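Local coordinates for prolyl 4-hydroxylase alpha subunit Fe(2+) 2OG dioxygenase domain-containing protein (Burkholderia ambifaria, PDB 3W20), which probably hydroxylates or otherwise oxidises N-substituted L-amino acids as a metal- and 2-oxoglutarate-dependent dioxygenase, at residues Val103-Gly106 with Leu107-Thr110. Numbering follows the deposited sequence.
Sequences VNDG and LRTT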
ATOM      1  N   VAL A 103       8.019   8.611  -0.701  1.00 24.73           N
ATOM      2  CA  VAL A 103       9.458   8.812  -0.796  1.00 23.27           C
ATOM      3  C   VAL A 103       9.987   8.735  -2.245  1.00 21.57           C
ATOM      4  O   VAL A 103      11.081   9.281  -2.536  1.00 20.90           O
ATOM      5  CB  VAL A 103      10.261   7.851   0.086  1.00 26.14           C
ATOM      6  CG1 VAL A 103       9.708   7.702   1.501  1.00 27.17           C
ATOM      7  CG2 VAL A 103      10.308   6.491  -0.539  1.00 24.18           C
ATOM      8  N   ASN A 104       9.248   8.130  -3.158  1.00 20.83           N
ATOM      9  CA  ASN A 104       9.778   7.924  -4.529  1.00 20.34           C
ATOM     10  C   ASN A 104       9.923   9.241  -5.319  1.00 24.55           C
ATOM     11  O   ASN A 104      10.765   9.305  -6.184  1.00 21.95           O
ATOM     12  CB  ASN A 104       8.914   7.003  -5.356  1.00 18.55           C
ATOM     13  CG  ASN A 104       9.238   5.527  -5.112  1.00 18.15           C
ATOM     14  OD1 ASN A 104      10.182   5.193  -4.416  1.00 20.77           O
ATOM     15  ND2 ASN A 104       8.473   4.685  -5.705  1.00 19.69           N
ATOM     16  N   ASP A 105       9.142  10.272  -4.962  1.00 26.16           N
ATOM     17  CA  ASP A 105       9.227  11.558  -5.656  1.00 29.84           C
ATOM     18  C   ASP A 105      10.615  12.157  -5.521  1.00 29.71           C
ATOM     19  O   ASP A 105      11.222  12.613  -6.521  1.00 31.92           O
ATOM     20  CB  ASP A 105       8.117  12.502  -5.186  1.00 38.04           C
ATOM     21  CG  ASP A 105       6.747  12.180  -5.839  1.00 43.11           C
ATOM     22  OD1 ASP A 105       6.688  11.436  -6.842  1.00 43.69           O
ATOM     23  OD2 ASP A 105       5.714  12.674  -5.336  1.00 46.67           O
ATOM     24  N   GLY A 106      11.132  12.110  -4.300  1.00 24.88           N
ATOM     25  CA  GLY A 106      12.551  12.362  -4.052  1.00 25.39           C
ATOM     26  C   GLY A 106      13.518  11.329  -4.638  1.00 23.46           C
ATOM     27  O   GLY A 106      14.533  11.696  -5.323  1.00 20.49           O
ATOM     28  N   LEU A 107      13.240  10.017  -4.425  1.00 19.79           N
ATOM     29  CA  LEU A 107      14.251   9.033  -4.943  1.00 20.82           C
ATOM     30  C   LEU A 107      14.439   9.071  -6.446  1.00 20.14           C
ATOM     31  O   LEU A 107      15.530   8.874  -6.949  1.00 19.17           O
ATOM     32  CB  LEU A 107      13.849   7.578  -4.531  1.00 20.88           C
ATOM     33  CG  LEU A 107      13.915   7.328  -3.038  1.00 21.20           C
ATOM     34  CD1 LEU A 107      13.277   5.965  -2.691  1.00 19.32           C
ATOM     35  CD2 LEU A 107      15.361   7.407  -2.486  1.00 20.59           C
ATOM     36  N   ARG A 108      13.387   9.360  -7.196  1.00 23.25           N
ATOM     37  CA  ARG A 108      13.523   9.346  -8.612  1.00 23.30           C
ATOM     38  C   ARG A 108      14.441  10.450  -9.102  1.00 24.53           C
ATOM     39  O   ARG A 108      14.921  10.333 -10.190  1.00 27.51           O
ATOM     40  CB  ARG A 108      12.173   9.470  -9.315  1.00 28.48           C
ATOM     41  CG  ARG A 108      11.647  10.904  -9.353  1.00 27.83           C
ATOM     42  CD  ARG A 108      10.497  11.015 -10.352  1.00 36.95           C
ATOM     43  NE  ARG A 108       9.731   9.775 -10.311  1.00 43.74           N
ATOM     44  CZ  ARG A 108       8.842   9.447  -9.361  1.00 46.81           C
ATOM     45  NH1 ARG A 108       8.553  10.300  -8.389  1.00 48.13           N
ATOM     46  NH2 ARG A 108       8.252   8.257  -9.375  1.00 39.70           N
ATOM     47  N   THR A 109      14.740  11.449  -8.267  1.00 24.85           N
ATOM     48  CA  THR A 109      15.638  12.555  -8.684  1.00 28.20           C
ATOM     49  C   THR A 109      17.092  12.294  -8.296  1.00 29.21           C
ATOM     50  O   THR A 109      17.973  13.079  -8.610  1.00 23.31           O
ATOM     51  CB  THR A 109      15.214  13.933  -8.094  1.00 27.12           C
ATOM     52  OG1 THR A 109      15.373  13.942  -6.662  1.00 28.05           O
ATOM     53  CG2 THR A 109      13.717  14.228  -8.465  1.00 29.02           C
ATOM     54  N   THR A 110      17.331  11.235  -7.519  1.00 23.06           N
ATOM     55  CA  THR A 110      18.677  10.990  -7.057  1.00 21.53           C
ATOM     56  C   THR A 110      19.618  10.620  -8.180  1.00 18.56           C
ATOM     57  O   THR A 110      19.212  10.004  -9.164  1.00 22.55           O
ATOM     58  CB  THR A 110      18.756   9.923  -5.933  1.00 20.17           C
ATOM     59  OG1 THR A 110      18.439   8.655  -6.471  1.00 18.51           O
ATOM     60  CG2 THR A 110      17.822  10.214  -4.818  1.00 22.30           C
TER
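L107 and V103 lie side by side near the end of helix 87-107, a worked example of a helical turn with a buried and an exposed side. Their side chains point the same way, CD1 of L107 lying 3.7 Å from CG2 of V103, and L136 touches both. The same L107 methyl meets OD1 of N104, a buried amide satisfied outside the turn by the backbone of F135 and L137 and by E134. In the backbone, L107 N and R108 N donate to V103 O and N104 O, both of the i to i+4 kind. The chain then passes through a type I turn, L107 to T110, a tight link to helix 111-120 outside the double-stranded beta-helix core; T110, as N-cap, bonds through OG1 to both L107 O and V113 N. Toward solvent, the D105-R108 pair is looser. R108, bent at chi3 (35°), curls back so that NH1 reaches OD1 of D105 at 2.7 Å, a salt bridge whose hydrogen bond is weak (N-H...O 121°), the carboxylate and guanidinium planes 56° apart; NH2 pairs with E134. T109, though exposed, grips G106 O twice: OG1, 2.7 Å from G106 O, sits in the carbonyl plane on a lone pair, and N well above that plane.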